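Long-range contact in hypothetical protein (Pseudomonas aeruginosa, PDB 1U69), which is of unknown function but belongs to the PhnB-like branch of the glyoxalase superfamily and has been proposed as a potential drug-resistance protein: residues Y13-Y24 / R111-Q119. Numbering follows the deposited sequence.
Sequences YDSAALEAATFY and RDKWGISWQ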
# COMPACT_ATOMS: atom_id res chain seq x y z
N TYR A 13 19.59 -11.07 -11.34
CA TYR A 13 20.97 -10.71 -11.03
C TYR A 13 21.92 -11.77 -11.59
O TYR A 13 21.53 -12.91 -11.81
CB TYR A 13 21.20 -10.59 -9.51
CG TYR A 13 20.40 -9.49 -8.88
CD1 TYR A 13 20.91 -8.20 -8.79
CD2 TYR A 13 19.11 -9.73 -8.38
CE1 TYR A 13 20.16 -7.17 -8.25
CE2 TYR A 13 18.36 -8.72 -7.83
CZ TYR A 13 18.88 -7.44 -7.77
OH TYR A 13 18.09 -6.45 -7.24
N ASP A 14 23.16 -11.35 -11.83
CA ASP A 14 24.26 -12.23 -12.19
C ASP A 14 25.05 -12.54 -10.91
O ASP A 14 25.99 -11.82 -10.55
CB ASP A 14 25.16 -11.51 -13.21
CG ASP A 14 26.27 -12.37 -13.74
OD1 ASP A 14 26.27 -13.58 -13.48
OD2 ASP A 14 27.18 -11.90 -14.44
N SER A 15 24.65 -13.59 -10.22
CA SER A 15 25.28 -14.02 -8.98
C SER A 15 25.43 -12.93 -7.90
O SER A 15 26.41 -12.96 -7.16
CB SER A 15 26.68 -14.56 -9.29
OG SER A 15 27.60 -13.48 -9.35
N ALA A 16 24.52 -11.97 -7.82
CA ALA A 16 24.65 -10.86 -6.88
C ALA A 16 23.39 -10.57 -6.06
O ALA A 16 23.31 -9.53 -5.40
CB ALA A 16 25.05 -9.61 -7.64
N ALA A 17 22.39 -11.47 -6.10
CA ALA A 17 21.10 -11.21 -5.46
C ALA A 17 21.21 -10.90 -3.97
O ALA A 17 20.54 -10.01 -3.47
CB ALA A 17 20.12 -12.37 -5.69
N LEU A 18 22.04 -11.66 -3.26
CA LEU A 18 22.18 -11.45 -1.82
C LEU A 18 22.84 -10.11 -1.53
O LEU A 18 22.41 -9.40 -0.63
CB LEU A 18 22.94 -12.59 -1.15
CG LEU A 18 23.03 -12.53 0.39
CD1 LEU A 18 21.66 -12.39 1.06
CD2 LEU A 18 23.77 -13.78 0.90
N GLU A 19 23.89 -9.77 -2.28
CA GLU A 19 24.59 -8.49 -2.09
C GLU A 19 23.64 -7.33 -2.33
O GLU A 19 23.65 -6.38 -1.57
CB GLU A 19 25.80 -8.35 -3.03
CG GLU A 19 26.57 -7.02 -2.82
CD GLU A 19 27.62 -6.74 -3.88
OE1 GLU A 19 28.11 -7.71 -4.51
OE2 GLU A 19 27.97 -5.55 -4.08
N ALA A 20 22.86 -7.42 -3.41
CA ALA A 20 21.91 -6.37 -3.77
C ALA A 20 20.86 -6.21 -2.70
O ALA A 20 20.63 -5.10 -2.23
CB ALA A 20 21.26 -6.68 -5.10
N ALA A 21 20.23 -7.32 -2.30
CA ALA A 21 19.17 -7.29 -1.29
C ALA A 21 19.68 -6.70 0.02
O ALA A 21 19.00 -5.89 0.67
CB ALA A 21 18.64 -8.69 -1.07
N THR A 22 20.88 -7.09 0.39
CA THR A 22 21.50 -6.61 1.61
C THR A 22 21.74 -5.10 1.51
O THR A 22 21.48 -4.36 2.45
CB THR A 22 22.83 -7.33 1.85
OG1 THR A 22 22.57 -8.73 2.05
CG2 THR A 22 23.47 -6.86 3.14
N PHE A 23 22.24 -4.66 0.36
CA PHE A 23 22.44 -3.23 0.11
C PHE A 23 21.12 -2.45 0.21
O PHE A 23 21.08 -1.39 0.81
CB PHE A 23 23.08 -3.01 -1.27
CG PHE A 23 23.18 -1.56 -1.69
CD1 PHE A 23 24.11 -0.72 -1.12
CD2 PHE A 23 22.31 -1.04 -2.63
CE1 PHE A 23 24.17 0.62 -1.50
CE2 PHE A 23 22.38 0.30 -3.01
CZ PHE A 23 23.31 1.12 -2.44
N TYR A 24 20.06 -2.97 -0.40
CA TYR A 24 18.80 -2.25 -0.38
C TYR A 24 18.31 -2.15 1.07
O TYR A 24 17.79 -1.13 1.49
CB TYR A 24 17.74 -2.93 -1.24
CG TYR A 24 18.07 -3.14 -2.70
CD1 TYR A 24 18.85 -2.22 -3.43
CD2 TYR A 24 17.58 -4.25 -3.37
CE1 TYR A 24 19.13 -2.43 -4.78
CE2 TYR A 24 17.84 -4.45 -4.72
CZ TYR A 24 18.63 -3.55 -5.42
OH TYR A 24 18.87 -3.76 -6.76
N ARG A 111 20.42 4.73 -11.59
CA ARG A 111 20.61 3.30 -11.79
C ARG A 111 21.54 2.76 -10.72
O ARG A 111 22.53 3.39 -10.38
CB ARG A 111 21.20 3.04 -13.17
CG ARG A 111 20.31 3.51 -14.28
CD ARG A 111 20.30 2.61 -15.49
NE ARG A 111 21.60 2.60 -16.12
CZ ARG A 111 21.90 3.19 -17.27
NH1 ARG A 111 20.97 3.85 -17.98
NH2 ARG A 111 23.15 3.12 -17.72
N ASP A 112 21.22 1.58 -10.20
CA ASP A 112 22.09 0.97 -9.19
C ASP A 112 23.21 0.13 -9.82
O ASP A 112 23.32 0.00 -11.04
CB ASP A 112 21.29 0.21 -8.11
CG ASP A 112 20.62 -1.07 -8.59
OD1 ASP A 112 21.07 -1.67 -9.60
OD2 ASP A 112 19.65 -1.57 -7.94
N LYS A 113 24.04 -0.42 -8.95
CA LYS A 113 25.20 -1.20 -9.32
C LYS A 113 24.88 -2.37 -10.25
O LYS A 113 25.72 -2.76 -11.04
CB LYS A 113 25.85 -1.74 -8.04
CG LYS A 113 27.07 -2.62 -8.24
CD LYS A 113 27.80 -2.84 -6.93
CE LYS A 113 29.07 -3.64 -7.14
NZ LYS A 113 29.62 -4.13 -5.86
N TRP A 114 23.66 -2.90 -10.13
CA TRP A 114 23.22 -4.11 -10.85
C TRP A 114 22.38 -3.74 -12.06
O TRP A 114 21.86 -4.60 -12.76
CB TRP A 114 22.49 -5.05 -9.86
CG TRP A 114 23.38 -5.30 -8.69
CD1 TRP A 114 24.41 -6.19 -8.62
CD2 TRP A 114 23.42 -4.56 -7.46
NE1 TRP A 114 25.06 -6.08 -7.42
CE2 TRP A 114 24.47 -5.09 -6.68
CE3 TRP A 114 22.66 -3.52 -6.92
CZ2 TRP A 114 24.78 -4.62 -5.41
CZ3 TRP A 114 22.96 -3.05 -5.68
CH2 TRP A 114 24.02 -3.59 -4.93
N GLY A 115 22.30 -2.43 -12.34
CA GLY A 115 21.66 -1.92 -13.52
C GLY A 115 20.18 -1.64 -13.40
O GLY A 115 19.55 -1.29 -14.40
N ILE A 116 19.62 -1.76 -12.19
CA ILE A 116 18.18 -1.55 -11.99
C ILE A 116 17.91 -0.06 -11.87
O ILE A 116 18.66 0.66 -11.21
CB ILE A 116 17.72 -2.32 -10.75
CG1 ILE A 116 17.80 -3.82 -11.05
CG2 ILE A 116 16.32 -1.89 -10.32
CD1 ILE A 116 17.92 -4.67 -9.86
N SER A 117 16.84 0.39 -12.50
CA SER A 117 16.47 1.80 -12.49
C SER A 117 15.65 2.17 -11.25
O SER A 117 14.69 1.48 -10.89
CB SER A 117 15.66 2.16 -13.74
OG SER A 117 16.48 2.25 -14.91
N TRP A 118 16.04 3.25 -10.60
CA TRP A 118 15.30 3.85 -9.50
C TRP A 118 14.95 5.27 -9.87
O TRP A 118 15.73 5.92 -10.56
CB TRP A 118 16.17 3.86 -8.23
CG TRP A 118 16.51 2.51 -7.73
CD1 TRP A 118 17.48 1.69 -8.20
CD2 TRP A 118 15.86 1.80 -6.68
NE1 TRP A 118 17.49 0.50 -7.50
CE2 TRP A 118 16.50 0.55 -6.56
CE3 TRP A 118 14.79 2.09 -5.81
CZ2 TRP A 118 16.12 -0.41 -5.62
CZ3 TRP A 118 14.42 1.13 -4.88
CH2 TRP A 118 15.07 -0.10 -4.80
N GLN A 119 13.79 5.74 -9.43
CA GLN A 119 13.42 7.15 -9.49
C GLN A 119 13.29 7.65 -8.05
O GLN A 119 12.55 7.07 -7.26
CB GLN A 119 12.09 7.35 -10.20
CG GLN A 119 12.07 6.94 -11.66
CD GLN A 119 10.68 7.07 -12.22
OE1 GLN A 119 10.12 8.17 -12.20
NE2 GLN A 119 10.09 5.96 -12.69
O HOH W 1 27.97 -7.18 -7.34
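Y24 and D112 join the helix 17-27 to the turn ahead of strand 117-122 through a buried hydrogen bond, Y24 OH donating to D112 OD2 at 2.6 Å. Y24 OH in turn accepts from Y13 OH at 2.8 Å, so a chain of two phenol hydroxyls ends on the carboxylate. From the opposite face of the carboxylate plane W118 NE1 also reaches D112 OD2, at 3.0 Å and almost straight (170°). D112 OD1 takes the backbone N of W114, closing an Asx turn, and that of I116, again from opposite faces. Four donors thus serve one aspartate, whose CG lies between the backbone N and the carbonyl carbon (chi1 70°), bringing OD1 to both N-H groups.

Next to this network lies the W114 indole, whose broad flat surface packs against the helix. A20 CB, a methyl small enough for close approach, lies 3.7 Å from the centroid of the W114 six-membered ring in a CH-pi contact, K113 CB covers the opposite face, and the Y13 edge meets the five-membered ring's face in an offset edge-to-face pair. W114 NE1 donates to a water that itself donates to E19 OE1. E19 OE2 makes the solvent-exposed salt bridge to K113 NZ (2.8 Å) through its syn lone pair. With four donors around it, the buried D112 is probably stabilised as an anion, tying helix, turn and strand together in this glyoxalase-clan domain.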